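Long-range contacts in tail fiber protein (Acinetobacter phage AM24, PDB 5W5P), which probably recognises and depolymerises the capsular polysaccharide of its Acinetobacter baumannii host, as phage tailspikes with a trimeric beta-helical body commonly do: residues C492-K503 / A597-Y608; S319-V328 / D345-G356. All blocks are in the same frame, centred on the assembly; numbering follows the deposited sequence.

Contact 1: C492-K503 / A597-Y608; sequences CTADMNIFMQMK and AKVFSSTTMTIY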
# COMPACT_ATOMS: atom_id res chain seq x y z
N CYS A 492 -20.80 -33.89 3.07
CA CYS A 492 -21.29 -32.55 2.81
C CYS A 492 -22.71 -32.64 2.27
O CYS A 492 -23.20 -33.73 1.94
CB CYS A 492 -20.38 -31.80 1.83
SG CYS A 492 -20.22 -32.59 0.21
N THR A 493 -23.37 -31.49 2.20
CA THR A 493 -24.65 -31.35 1.54
C THR A 493 -24.56 -30.20 0.55
O THR A 493 -23.62 -29.40 0.59
CB THR A 493 -25.79 -31.12 2.54
OG1 THR A 493 -25.49 -29.98 3.36
CG2 THR A 493 -25.97 -32.34 3.42
N ALA A 494 -25.53 -30.14 -0.36
CA ALA A 494 -25.44 -29.19 -1.46
C ALA A 494 -26.80 -29.04 -2.14
O ALA A 494 -27.65 -29.93 -2.07
CB ALA A 494 -24.39 -29.63 -2.49
N ASP A 495 -26.98 -27.90 -2.79
CA ASP A 495 -28.09 -27.63 -3.68
C ASP A 495 -27.60 -27.63 -5.13
O ASP A 495 -26.42 -27.39 -5.40
CB ASP A 495 -28.75 -26.28 -3.37
CG ASP A 495 -29.40 -26.25 -2.00
OD1 ASP A 495 -29.63 -27.33 -1.41
OD2 ASP A 495 -29.67 -25.13 -1.50
N MSE A 496 -28.52 -27.89 -6.05
CA MSE A 496 -28.21 -27.88 -7.47
C MSE A 496 -29.22 -27.06 -8.27
O MSE A 496 -30.43 -27.29 -8.17
CB MSE A 496 -28.16 -29.30 -8.03
CG MSE A 496 -26.90 -30.08 -7.72
SE MSE A 496 -26.94 -31.86 -8.53
CE MSE A 496 -26.28 -31.41 -10.31
N ASN A 497 -28.73 -26.11 -9.04
CA ASN A 497 -29.54 -25.36 -10.00
C ASN A 497 -29.12 -25.82 -11.39
O ASN A 497 -28.05 -25.44 -11.89
CB ASN A 497 -29.35 -23.85 -9.83
CG ASN A 497 -30.33 -23.04 -10.66
OD1 ASN A 497 -31.42 -22.70 -10.20
ND2 ASN A 497 -29.94 -22.73 -11.89
N ILE A 498 -29.96 -26.64 -12.02
CA ILE A 498 -29.63 -27.24 -13.32
C ILE A 498 -30.46 -26.51 -14.37
O ILE A 498 -31.61 -26.85 -14.64
CB ILE A 498 -29.90 -28.75 -13.33
CG1 ILE A 498 -29.25 -29.41 -12.10
CG2 ILE A 498 -29.39 -29.37 -14.62
CD1 ILE A 498 -29.67 -30.84 -11.91
N PHE A 499 -29.85 -25.49 -14.98
CA PHE A 499 -30.48 -24.78 -16.09
C PHE A 499 -30.31 -25.60 -17.36
O PHE A 499 -29.19 -25.75 -17.87
CB PHE A 499 -29.87 -23.38 -16.24
CG PHE A 499 -30.41 -22.60 -17.42
CD1 PHE A 499 -31.71 -22.78 -17.86
CD2 PHE A 499 -29.61 -21.68 -18.08
CE1 PHE A 499 -32.20 -22.06 -18.93
CE2 PHE A 499 -30.10 -20.96 -19.15
CZ PHE A 499 -31.40 -21.15 -19.58
N MSE A 500 -31.41 -26.14 -17.88
CA MSE A 500 -31.36 -26.97 -19.07
C MSE A 500 -31.88 -26.22 -20.29
O MSE A 500 -32.99 -25.70 -20.28
CB MSE A 500 -32.16 -28.25 -18.87
CG MSE A 500 -31.76 -29.08 -17.67
SE MSE A 500 -33.23 -30.22 -17.03
CE MSE A 500 -34.24 -28.86 -16.07
N GLN A 501 -31.06 -26.18 -21.33
CA GLN A 501 -31.43 -25.59 -22.61
C GLN A 501 -31.52 -26.72 -23.63
O GLN A 501 -30.50 -27.34 -23.97
CB GLN A 501 -30.43 -24.52 -23.03
CG GLN A 501 -30.50 -23.26 -22.18
CD GLN A 501 -29.41 -22.25 -22.50
OE1 GLN A 501 -28.22 -22.56 -22.41
NE2 GLN A 501 -29.81 -21.04 -22.87
N MSE A 502 -32.72 -27.00 -24.12
CA MSE A 502 -32.90 -28.02 -25.14
C MSE A 502 -32.59 -27.43 -26.51
O MSE A 502 -33.20 -26.43 -26.91
CB MSE A 502 -34.32 -28.61 -25.11
CG MSE A 502 -35.03 -28.49 -23.77
SE MSE A 502 -34.10 -29.35 -22.28
CE MSE A 502 -35.16 -28.60 -20.84
N LYS A 503 -31.64 -28.04 -27.21
CA LYS A 503 -31.13 -27.50 -28.45
C LYS A 503 -31.18 -28.55 -29.55
O LYS A 503 -31.18 -29.76 -29.28
CB LYS A 503 -29.70 -26.98 -28.30
CG LYS A 503 -29.52 -25.97 -27.17
CD LYS A 503 -28.07 -25.52 -27.09
CE LYS A 503 -27.86 -24.53 -25.97
NZ LYS A 503 -26.47 -24.01 -25.99
N ALA A 597 -31.90 -32.20 -30.24
CA ALA A 597 -30.85 -33.21 -30.30
C ALA A 597 -30.10 -33.38 -28.99
O ALA A 597 -29.39 -34.38 -28.83
CB ALA A 597 -29.85 -32.88 -31.41
N LYS A 598 -30.25 -32.46 -28.04
CA LYS A 598 -29.45 -32.54 -26.82
C LYS A 598 -30.07 -31.66 -25.75
O LYS A 598 -30.86 -30.75 -26.03
CB LYS A 598 -28.01 -32.10 -27.07
CG LYS A 598 -27.88 -30.68 -27.60
CD LYS A 598 -26.48 -30.41 -28.11
CE LYS A 598 -26.48 -29.34 -29.17
NZ LYS A 598 -25.11 -29.10 -29.71
N VAL A 599 -29.70 -31.96 -24.51
CA VAL A 599 -29.98 -31.11 -23.36
C VAL A 599 -28.65 -30.51 -22.92
O VAL A 599 -27.74 -31.24 -22.51
CB VAL A 599 -30.66 -31.89 -22.23
CG1 VAL A 599 -30.73 -31.04 -20.97
CG2 VAL A 599 -32.05 -32.33 -22.66
N PHE A 600 -28.54 -29.19 -23.02
CA PHE A 600 -27.35 -28.46 -22.59
C PHE A 600 -27.62 -27.89 -21.20
O PHE A 600 -28.47 -27.01 -21.04
CB PHE A 600 -27.00 -27.35 -23.58
CG PHE A 600 -25.61 -26.81 -23.41
CD1 PHE A 600 -24.50 -27.60 -23.66
CD2 PHE A 600 -25.42 -25.50 -23.01
CE1 PHE A 600 -23.22 -27.09 -23.50
CE2 PHE A 600 -24.14 -24.98 -22.86
CZ PHE A 600 -23.04 -25.78 -23.10
N SER A 601 -26.91 -28.39 -20.20
CA SER A 601 -27.21 -28.08 -18.81
C SER A 601 -26.12 -27.17 -18.23
O SER A 601 -24.94 -27.54 -18.23
CB SER A 601 -27.34 -29.36 -17.99
OG SER A 601 -28.46 -30.12 -18.42
N SER A 602 -26.53 -26.00 -17.74
CA SER A 602 -25.65 -25.09 -17.00
C SER A 602 -25.93 -25.30 -15.52
O SER A 602 -26.88 -24.73 -14.97
CB SER A 602 -25.90 -23.65 -17.41
OG SER A 602 -25.49 -23.41 -18.75
N THR A 603 -25.11 -26.12 -14.86
CA THR A 603 -25.33 -26.49 -13.47
C THR A 603 -24.54 -25.56 -12.55
O THR A 603 -23.34 -25.38 -12.74
CB THR A 603 -24.92 -27.94 -13.21
OG1 THR A 603 -25.67 -28.81 -14.05
CG2 THR A 603 -25.17 -28.29 -11.76
N THR A 604 -25.22 -24.99 -11.56
CA THR A 604 -24.59 -24.19 -10.52
C THR A 604 -24.92 -24.81 -9.17
O THR A 604 -26.10 -24.97 -8.84
CB THR A 604 -25.04 -22.73 -10.57
OG1 THR A 604 -24.69 -22.15 -11.83
CG2 THR A 604 -24.37 -21.93 -9.47
N MSE A 605 -23.90 -25.15 -8.40
CA MSE A 605 -24.10 -25.79 -7.11
C MSE A 605 -23.80 -24.86 -5.93
O MSE A 605 -22.89 -24.03 -6.00
CB MSE A 605 -23.24 -27.05 -7.01
CG MSE A 605 -23.64 -28.14 -8.01
SE MSE A 605 -22.69 -29.83 -7.74
CE MSE A 605 -23.39 -30.28 -5.97
N THR A 606 -24.58 -25.01 -4.87
CA THR A 606 -24.36 -24.33 -3.59
C THR A 606 -24.04 -25.41 -2.57
O THR A 606 -24.94 -26.11 -2.10
CB THR A 606 -25.60 -23.52 -3.17
OG1 THR A 606 -25.99 -22.62 -4.21
CG2 THR A 606 -25.33 -22.73 -1.90
N ILE A 607 -22.76 -25.56 -2.22
CA ILE A 607 -22.30 -26.65 -1.35
C ILE A 607 -22.19 -26.15 0.08
O ILE A 607 -21.54 -25.13 0.35
CB ILE A 607 -20.96 -27.22 -1.83
CG1 ILE A 607 -21.10 -27.77 -3.26
CG2 ILE A 607 -20.45 -28.29 -0.87
CD1 ILE A 607 -19.85 -27.60 -4.10
N TYR A 608 -22.82 -26.86 1.01
CA TYR A 608 -22.74 -26.58 2.44
C TYR A 608 -21.75 -27.56 3.04
O TYR A 608 -22.07 -28.73 3.25
CB TYR A 608 -24.12 -26.67 3.09
CG TYR A 608 -25.19 -25.90 2.34
CD1 TYR A 608 -25.37 -24.54 2.56
CD2 TYR A 608 -26.00 -26.53 1.41
CE1 TYR A 608 -26.33 -23.83 1.87
CE2 TYR A 608 -26.97 -25.83 0.72
CZ TYR A 608 -27.13 -24.48 0.95
OH TYR A 608 -28.10 -23.79 0.25
O HOH W 1 -23.45 -29.42 5.46
O HOH W 2 -27.59 -24.33 -20.43
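Thr-493 to Lys-503 run antiparallel to Lys-598 to Tyr-608, and the backbone bonds between them define the register. Hydrogen-bonded pairs recur at Thr-493/Tyr-608, Asp-495/Thr-606, Asn-497/Thr-604, Phe-499/Ser-602 and Gln-501/Phe-600, and the short strand axes make an angle of 158°. At the far end the ladder closes in a classic beta bulge: the carbonyl of Lys-503 accepts from two successive amides, Ala-597 N at 2.7 Å from Lys-503 O and Lys-598 N.

Apolar packing occupies the face carrying the selenomethionines. Met-496 and Met-605 lie side by side, CG to CG 3.8 Å, and both bend at chi3; the bend of Met-605 brings its CE to 3.7 Å from Ala-494 CB, while Met-496 CE meets Thr-603 CG2. Met-502 SE rests 3.6 Å from Val-599 CG2. Strand 470-477 packs on this face through Ala-474, Ile-476 and Val-473.

These are neighbouring strands of the five-stranded antiparallel sheet of the C-terminal domain, flanked by strands 451-461 and 509-523. On the other face, Asn-497, Phe-499 and Gln-501 meet the second subunit of the trimer, and Thr-493, Asp-495 and Tyr-608 the third.

Polar contacts gather there. Tyr-608 OH donates to Asp-495 OD2 at 2.7 Å, arriving 54° out of the carboxylate plane, with the carboxylate at the ring edge and the two planes 72° apart. Asp-495 OD1 is engaged by Lys-516 of the third subunit. Lys-503 stays extended beyond CG, carrying NZ to 3.5 Å from Phe-600 CD2, oblique to the ring; NZ and Gln-501 OE1 both bond Ser-612 of the second subunit, and Gln-501 NE2 its Gln-522. One water links Thr-493 OG1, which Asn-497 ND2 of the third subunit also bonds, to Tyr-608 O; another touches Gln-501 OE1, Phe-600 O and Ser-602 OG.

Contact 2: S319-V328 / D345-G356; sequences SGVFAKLGAV and DLPTLKCLIELG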
# COMPACT_ATOMS: atom_id res chain seq x y z
N SER A 319 -2.10 8.08 21.99
CA SER A 319 -2.46 9.27 21.24
C SER A 319 -3.97 9.50 21.31
O SER A 319 -4.70 8.82 22.04
CB SER A 319 -1.97 9.14 19.80
OG SER A 319 -0.57 9.33 19.72
N GLY A 320 -4.44 10.47 20.53
CA GLY A 320 -5.85 10.84 20.49
C GLY A 320 -6.56 10.28 19.28
O GLY A 320 -6.32 9.14 18.87
N VAL A 321 -7.46 11.09 18.72
CA VAL A 321 -8.19 10.68 17.52
C VAL A 321 -7.25 10.77 16.33
O VAL A 321 -6.71 11.84 16.03
CB VAL A 321 -9.44 11.54 17.32
CG1 VAL A 321 -10.04 11.32 15.93
CG2 VAL A 321 -10.47 11.23 18.40
N PHE A 322 -7.06 9.64 15.63
CA PHE A 322 -6.11 9.62 14.52
C PHE A 322 -6.64 10.37 13.31
O PHE A 322 -5.86 10.94 12.54
CB PHE A 322 -5.78 8.17 14.14
CG PHE A 322 -4.97 8.06 12.88
CD1 PHE A 322 -3.65 8.49 12.85
CD2 PHE A 322 -5.53 7.52 11.73
CE1 PHE A 322 -2.90 8.40 11.69
CE2 PHE A 322 -4.78 7.43 10.56
CZ PHE A 322 -3.47 7.87 10.54
N ALA A 323 -7.96 10.37 13.10
CA ALA A 323 -8.51 11.01 11.91
C ALA A 323 -9.98 11.32 12.16
O ALA A 323 -10.80 10.41 12.29
CB ALA A 323 -8.34 10.14 10.69
N LYS A 324 -10.32 12.61 12.23
CA LYS A 324 -11.70 13.04 12.33
C LYS A 324 -11.97 13.68 10.96
O LYS A 324 -11.63 14.84 10.71
CB LYS A 324 -11.92 14.00 13.50
CG LYS A 324 -13.26 14.76 13.47
CD LYS A 324 -13.49 15.73 14.66
CE LYS A 324 -14.96 15.75 15.06
NZ LYS A 324 -15.71 16.57 14.06
N LEU A 325 -12.57 12.90 10.07
CA LEU A 325 -12.79 13.31 8.69
C LEU A 325 -14.27 13.55 8.43
O LEU A 325 -15.15 13.00 9.10
CB LEU A 325 -12.27 12.24 7.72
CG LEU A 325 -10.82 11.81 7.96
CD1 LEU A 325 -10.41 10.69 6.99
CD2 LEU A 325 -9.88 13.00 7.83
N GLY A 326 -14.53 14.39 7.42
CA GLY A 326 -15.86 14.58 6.88
C GLY A 326 -16.21 13.48 5.90
O GLY A 326 -15.75 12.33 6.01
N ALA A 327 -17.04 13.82 4.91
CA ALA A 327 -17.31 12.91 3.82
C ALA A 327 -16.02 12.60 3.07
O ALA A 327 -15.28 13.50 2.67
CB ALA A 327 -18.34 13.51 2.87
N VAL A 328 -15.74 11.31 2.88
CA VAL A 328 -14.51 10.84 2.25
C VAL A 328 -14.88 10.00 1.04
O VAL A 328 -15.61 9.01 1.17
CB VAL A 328 -13.65 10.01 3.23
CG1 VAL A 328 -12.40 9.46 2.52
CG2 VAL A 328 -13.27 10.84 4.45
N ASP A 345 -9.18 14.24 21.80
CA ASP A 345 -10.63 14.17 21.68
C ASP A 345 -11.17 12.75 21.75
O ASP A 345 -12.39 12.56 21.75
CB ASP A 345 -11.09 14.82 20.36
CG ASP A 345 -10.74 16.30 20.28
OD1 ASP A 345 -10.60 16.95 21.34
OD2 ASP A 345 -10.62 16.82 19.15
N LEU A 346 -10.29 11.74 21.81
CA LEU A 346 -10.75 10.36 21.87
C LEU A 346 -11.69 10.08 23.04
O LEU A 346 -12.69 9.36 22.83
CB LEU A 346 -9.55 9.41 21.91
CG LEU A 346 -9.79 8.00 21.35
CD1 LEU A 346 -8.51 7.45 20.76
CD2 LEU A 346 -10.33 7.06 22.42
N PRO A 347 -11.46 10.56 24.27
CA PRO A 347 -12.44 10.29 25.34
C PRO A 347 -13.82 10.88 25.08
O PRO A 347 -14.79 10.40 25.67
CB PRO A 347 -11.78 10.92 26.57
CG PRO A 347 -10.33 10.90 26.27
CD PRO A 347 -10.24 11.18 24.80
N THR A 348 -13.94 11.89 24.21
CA THR A 348 -15.25 12.46 23.92
C THR A 348 -15.87 11.84 22.67
O THR A 348 -17.03 11.42 22.70
CB THR A 348 -15.14 13.98 23.76
OG1 THR A 348 -14.73 14.56 25.00
CG2 THR A 348 -16.49 14.57 23.37
N LEU A 349 -15.13 11.78 21.56
CA LEU A 349 -15.65 11.16 20.35
C LEU A 349 -15.73 9.64 20.46
O LEU A 349 -16.55 9.03 19.77
CB LEU A 349 -14.78 11.54 19.15
CG LEU A 349 -14.67 13.05 18.91
CD1 LEU A 349 -13.84 13.34 17.67
CD2 LEU A 349 -16.05 13.68 18.81
N LYS A 350 -14.92 9.04 21.33
CA LYS A 350 -14.92 7.60 21.59
C LYS A 350 -14.72 6.81 20.29
O LYS A 350 -15.46 5.88 19.98
CB LYS A 350 -16.20 7.17 22.31
CG LYS A 350 -16.31 7.73 23.71
CD LYS A 350 -17.57 7.26 24.39
CE LYS A 350 -17.67 7.81 25.80
NZ LYS A 350 -16.49 7.45 26.62
N CYS A 351 -13.69 7.19 19.55
CA CYS A 351 -13.33 6.50 18.32
C CYS A 351 -11.91 6.89 17.94
O CYS A 351 -11.41 7.95 18.33
CB CYS A 351 -14.31 6.82 17.18
SG CYS A 351 -14.22 8.50 16.54
N LEU A 352 -11.26 6.01 17.18
CA LEU A 352 -9.95 6.31 16.62
C LEU A 352 -10.07 7.08 15.31
O LEU A 352 -9.22 7.92 15.00
CB LEU A 352 -9.16 5.02 16.39
CG LEU A 352 -8.33 4.57 17.59
CD1 LEU A 352 -7.78 3.18 17.34
CD2 LEU A 352 -7.20 5.57 17.85
N ILE A 353 -11.11 6.79 14.53
CA ILE A 353 -11.34 7.45 13.25
C ILE A 353 -12.82 7.80 13.15
O ILE A 353 -13.69 6.97 13.46
CB ILE A 353 -10.92 6.56 12.06
CG1 ILE A 353 -9.41 6.36 12.06
CG2 ILE A 353 -11.38 7.18 10.74
CD1 ILE A 353 -8.93 5.30 11.10
N GLU A 354 -13.11 9.03 12.75
CA GLU A 354 -14.46 9.46 12.43
C GLU A 354 -14.54 9.73 10.94
O GLU A 354 -13.67 10.41 10.38
CB GLU A 354 -14.83 10.71 13.23
CG GLU A 354 -16.09 11.40 12.73
CD GLU A 354 -16.39 12.68 13.48
OE1 GLU A 354 -16.48 12.63 14.73
OE2 GLU A 354 -16.54 13.73 12.83
N LEU A 355 -15.56 9.18 10.30
CA LEU A 355 -15.85 9.42 8.89
C LEU A 355 -17.23 10.05 8.77
O LEU A 355 -18.00 10.13 9.73
CB LEU A 355 -15.79 8.13 8.07
CG LEU A 355 -14.51 7.29 8.17
CD1 LEU A 355 -14.63 6.00 7.35
CD2 LEU A 355 -13.27 8.10 7.75
N GLY A 356 -17.54 10.52 7.56
CA GLY A 356 -18.89 10.93 7.26
C GLY A 356 -19.78 9.75 6.95
O GLY A 356 -19.35 8.76 6.35
O HOH W 3 -8.10 13.97 19.50
O HOH W 4 -18.19 14.65 15.39
O HOH W 5 -17.22 13.33 10.30
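Lys-324 and Glu-354 lie alongside each other on one face of a short parallel pairing. Both place CG opposite their own backbone nitrogen (chi1 166° and 167°), but the glutamate runs straight while the lysine bends at chi3 and chi4. That bend folds its ammonium back to a salt bridge whose hydrogen bond is weak, Lys-324 NZ to Glu-354 OE2 at 3.2 Å. The chief partner of NZ is Asp-299 OD2, through another salt bridge, and a water donates to Glu-354 OE1. Leu-349 crosses the lysine chain at about a right angle, its CD1 3.7 Å from Lys-324 CE.

Val-321 wedges its CG2 between the helical turn and the following loop, 3.4 Å from Cys-351 O and 3.5 Å from Leu-346 N. On the face opposite the salt bridge, Ile-353 CG1 approaches the Phe-322 ring at its edge, 4.1 Å from CD2. Leu-325 CD1 and Leu-355 CD2 meet 3.9 Å apart.

Backbone bonds fix the parallel register: Glu-354 N reaches Ala-323 O at 2.7 Å, and Leu-325 N reaches Glu-354 O. Phe-322 N and, weakly, Ala-323 N share Leu-352 O where the chain turns a corner.

Such stacking of successive parallel strands is characteristic of a parallel beta-helix, consistent with the right-handed kind found in phage tailspikes. Strand 294-298 pairs with the other edge of 321-328; Phe-333 of strand 331-339 packs on Leu-325 and Ile-353, and Phe-369 of strand 365-375 on Ile-353 and Leu-355. The short helix 346-349 lies over Gly-320, Val-321 and Lys-324 through Leu-346 and Leu-349, and leads into strand 353-354.

Both contacts are largely buried, yet they belong to separate parts of the chain: their centres lie 50 Å apart, their nearest atoms about 32 Å, and they share no strand. Contact 2 belongs to the parallel solenoid body and involves a single subunit; its segments are only 17 residues apart, as expected of successive coils. Contact 1 joins strands 94 residues apart in the C-terminal antiparallel sheet, and two other subunits reach it. The chemistry follows: contact 1 has a long, regular backbone ladder, with an apolar selenomethionine face and a polar intersubunit face, whereas contact 2 has few backbone bonds, an aliphatic-aromatic interior and one cross-strand salt bridge whose hydrogen bond is weak.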